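Local coordinates for xylose isomerase domain protein (Alicyclobacillus acidocaldarius subsp. acidocaldarius, PDB 3U0H) that adopts a xylose isomerase-like TIM-barrel fold and probably acts as an isomerase, at residues A[6-10]-A[11-15]; A[127-130]-A[131-134]. All blocks are in the same frame, centred on the assembly; numbering follows the deposited sequence.

Interaction 1: A[6-10]-A[11-15]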
# COMPACT_ATOMS: atom_id res chain seq x y z
N PRO A 6 -17.29 10.11 -31.00
CA PRO A 6 -16.86 11.48 -31.11
C PRO A 6 -17.33 12.21 -29.89
O PRO A 6 -18.39 11.89 -29.36
CB PRO A 6 -17.56 11.97 -32.36
CG PRO A 6 -17.89 10.74 -33.11
CD PRO A 6 -18.24 9.75 -32.05
N CYS A 7 -16.53 13.17 -29.44
CA CYS A 7 -16.79 13.92 -28.23
C CYS A 7 -16.55 15.38 -28.57
O CYS A 7 -15.56 15.74 -29.20
CB CYS A 7 -15.86 13.48 -27.10
SG CYS A 7 -16.06 14.51 -25.58
N LEU A 8 -17.44 16.25 -28.15
CA LEU A 8 -17.29 17.68 -28.45
C LEU A 8 -16.33 18.31 -27.43
O LEU A 8 -16.31 17.97 -26.25
CB LEU A 8 -18.64 18.35 -28.44
CG LEU A 8 -18.65 19.80 -28.95
CD1 LEU A 8 -18.42 19.87 -30.47
CD2 LEU A 8 -19.95 20.46 -28.55
N HIS A 9 -15.51 19.21 -27.94
CA HIS A 9 -14.58 19.95 -27.12
C HIS A 9 -14.75 21.48 -27.27
O HIS A 9 -14.93 21.97 -28.37
CB HIS A 9 -13.20 19.58 -27.55
CG HIS A 9 -12.18 19.99 -26.59
ND1 HIS A 9 -11.56 21.17 -26.66
CD2 HIS A 9 -11.67 19.34 -25.47
CE1 HIS A 9 -10.69 21.28 -25.61
NE2 HIS A 9 -10.76 20.17 -24.90
N PRO A 10 -14.62 22.24 -26.18
CA PRO A 10 -14.86 23.69 -26.18
C PRO A 10 -14.14 24.53 -27.25
O PRO A 10 -14.73 25.50 -27.80
CB PRO A 10 -14.34 24.11 -24.81
CG PRO A 10 -14.48 22.90 -23.96
CD PRO A 10 -14.13 21.77 -24.87
N THR A 11 -12.90 24.15 -27.56
CA THR A 11 -12.12 24.81 -28.62
C THR A 11 -12.71 24.68 -29.99
O THR A 11 -12.36 25.42 -30.86
CB THR A 11 -10.72 24.21 -28.76
OG1 THR A 11 -10.84 22.83 -29.13
CG2 THR A 11 -9.93 24.35 -27.44
N LEU A 12 -13.56 23.70 -30.22
CA LEU A 12 -14.14 23.59 -31.55
C LEU A 12 -15.14 24.66 -31.86
O LEU A 12 -15.34 24.97 -33.02
CB LEU A 12 -14.84 22.23 -31.73
CG LEU A 12 -14.10 21.24 -32.58
CD1 LEU A 12 -15.08 20.15 -33.00
CD2 LEU A 12 -13.55 21.99 -33.77
N VAL A 13 -15.81 25.19 -30.84
CA VAL A 13 -16.95 26.07 -31.00
C VAL A 13 -16.72 27.42 -30.33
O VAL A 13 -15.93 27.55 -29.38
CB VAL A 13 -18.23 25.44 -30.42
CG1 VAL A 13 -18.45 24.07 -31.02
CG2 VAL A 13 -18.16 25.36 -28.90
N ASP A 14 -17.39 28.45 -30.78
CA ASP A 14 -16.93 29.78 -30.34
C ASP A 14 -17.80 30.17 -29.17
O ASP A 14 -18.52 31.11 -29.26
CB ASP A 14 -16.88 30.85 -31.49
CG ASP A 14 -17.76 30.49 -32.72
OD1 ASP A 14 -18.83 29.84 -32.56
OD2 ASP A 14 -17.39 30.89 -33.85
N GLU A 15 -17.79 29.38 -28.10
CA GLU A 15 -18.91 29.43 -27.19
C GLU A 15 -18.47 29.29 -25.76
O GLU A 15 -17.75 28.37 -25.40
CB GLU A 15 -20.01 28.40 -27.54
CG GLU A 15 -21.42 28.70 -26.96
CD GLU A 15 -21.75 30.21 -26.88
OE1 GLU A 15 -22.37 30.72 -27.84
OE2 GLU A 15 -21.38 30.91 -25.88
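With CG of H9 swung anti to its own backbone nitrogen (chi1 -165°) and OG1 of T11 set between backbone N and carbonyl carbon (chi1 62°), imidazole and hydroxyl meet at the carboxyl end of strand 5-8, the first strand of the TIM barrel, where the chain winds into a short 3-10 turn. ND1 of H9 lies 3.1 Å from T11 OG1, a hydrogen bond in which either atom could be the donor; the hydroxyl approaches the ring at its edge, near the ring plane. The T11 backbone N adds a weak bond to the same H9 ND1 at 3.4 Å. P10 covers one face, its CD 3.1 Å above the H9 ring plane and displaced toward the rim. T11 OG1 is also bonded to V251 N, so the hydroxyl ties this turn to the chain just beyond strand 246-249. Replacing H9 by alanine removes the ring, and T11 OG1 would probably be left without its imidazole partner, keeping its bond to V251 N. The turn is closed by L12 N donating to H9 O over 2.9 Å and V13 N to P10 O over 3.2 Å, both donors lying above the carbonyl planes. A bound 1,2-ethanediol near H9, probably picked up from the crystallisation liquor, is consistent with a pocket at this end of the barrel, where TIM-barrel enzymes carry their active sites. Among buried side chains, the end of L8 meets two apolar neighbours: its CD1 lies 4.2 Å from L12 CD1 and equally far from V13 CG1.

Interaction 2: A[127-130]-A[131-134]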
# COMPACT_ATOMS: atom_id res chain seq x y z
N VAL A 127 -3.02 12.08 -5.79
CA VAL A 127 -4.23 12.30 -6.55
C VAL A 127 -4.85 10.97 -6.96
O VAL A 127 -6.05 10.76 -6.76
CB VAL A 127 -3.97 13.20 -7.73
CG1 VAL A 127 -5.13 13.21 -8.75
CG2 VAL A 127 -3.70 14.62 -7.24
N ALA A 128 -4.02 10.06 -7.49
CA ALA A 128 -4.51 8.79 -7.98
C ALA A 128 -5.11 7.98 -6.85
O ALA A 128 -6.13 7.36 -7.02
CB ALA A 128 -3.36 8.00 -8.57
N VAL A 129 -4.48 8.00 -5.70
CA VAL A 129 -5.00 7.33 -4.52
C VAL A 129 -6.36 7.87 -4.07
O VAL A 129 -7.24 7.06 -3.74
CB VAL A 129 -4.00 7.37 -3.35
CG1 VAL A 129 -4.65 6.92 -2.03
CG2 VAL A 129 -2.78 6.51 -3.70
N GLU A 130 -6.60 9.17 -4.12
CA GLU A 130 -7.92 9.70 -3.70
C GLU A 130 -8.97 9.17 -4.66
O GLU A 130 -10.16 9.15 -4.33
CB GLU A 130 -7.99 11.24 -3.69
CG GLU A 130 -7.20 11.90 -2.58
CD GLU A 130 -7.64 11.37 -1.24
OE1 GLU A 130 -8.86 11.34 -1.01
OE2 GLU A 130 -6.80 10.93 -0.44
N LEU A 131 -8.53 8.71 -5.83
CA LEU A 131 -9.53 8.33 -6.85
C LEU A 131 -9.80 6.81 -6.91
O LEU A 131 -10.73 6.37 -7.57
CB LEU A 131 -9.15 8.89 -8.23
CG LEU A 131 -9.17 10.42 -8.40
CD1 LEU A 131 -8.45 10.75 -9.71
CD2 LEU A 131 -10.59 11.00 -8.46
N LEU A 132 -9.01 6.02 -6.20
CA LEU A 132 -9.20 4.57 -6.21
C LEU A 132 -10.59 4.16 -5.73
O LEU A 132 -11.13 3.30 -6.34
CB LEU A 132 -8.10 3.84 -5.41
CG LEU A 132 -6.68 3.93 -5.99
CD1 LEU A 132 -5.56 3.43 -5.03
CD2 LEU A 132 -6.65 3.17 -7.33
N PRO A 133 -11.19 4.84 -4.68
CA PRO A 133 -12.50 4.40 -4.23
C PRO A 133 -13.61 4.62 -5.23
O PRO A 133 -14.68 3.98 -5.10
CB PRO A 133 -12.76 5.23 -2.99
CG PRO A 133 -11.43 5.77 -2.54
CD PRO A 133 -10.61 5.86 -3.78
N LEU A 134 -13.35 5.49 -6.22
CA LEU A 134 -14.38 5.94 -7.13
C LEU A 134 -14.28 5.15 -8.40
O LEU A 134 -15.11 5.28 -9.28
CB LEU A 134 -14.20 7.44 -7.43
CG LEU A 134 -13.95 8.34 -6.20
CD1 LEU A 134 -13.72 9.81 -6.61
CD2 LEU A 134 -15.08 8.19 -5.17
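The peptide carbonyls of A128 and V129 each take an amide donor over a face, where helix 113-131 gives way to the 3-10 turn 132-134. L131 N lies 3.0 Å from A128 O and 64° out of that carbonyl plane, and L132 N, 3.2 Å from V129 O, is similarly raised, by 66°. Both are i to i+3 bonds; the i to i+4 bond from L131 N to V127 O survives only as a weak, bent one. The helix is therefore tightening toward its end, and L134 N to L131 O continues the turn with the same spacing. A128 O also accepts from N173 ND2, a second grip on this carbonyl. The ring of P133 is puckered rather than flat; its CD carbon lies 3.4 Å from E130 O and also close to V129 O. Having no N-H to offer, the proline brings carbon up to these carbonyls where another residue could bring a donor.

L131 carries its CG anti to its own carbonyl carbon (chi1 -66°), which lays the side chain back along the helix: CG passes 3.5 Å from V127 O, and L131 CD1 reaches V127 CG1 at 4.2 Å. Beyond them V127 packs on L83 and L86, and L131 on A90 and V138, joining the helix to its neighbours and to strand 137-141. L132 has the same first torsion but projects from another side of the helix, its CD1 resting 4.4 Å from V129 CG2, and it meets L132 of the second subunit, while P133 packs on P172 of that subunit. A helix that passes into a 3-10 turn containing a proline, ahead of the next strand, here forms the alpha-to-beta connection of a TIM barrel, at a subunit interface.

How the interactions relate
Interactions 1 and 2 illustrate the two kinds of loop that a (beta/alpha)8 barrel needs. Interaction 1 comes first along the chain and follows strand 5-8, leading toward helix 18-27; interaction 2 follows helix 113-131 and leads into strand 137-141, the fifth in order round the barrel. Their centres are about 28 Å apart and their nearest atoms about 18 Å, without touching, on opposite sides of the chain's centre. One is thus a strand-to-helix turn on the face that in this fold commonly holds the active site, the other a helix-to-strand turn at which a second subunit packs, so the contact near a possible pocket and the contact at the subunit interface lie far apart.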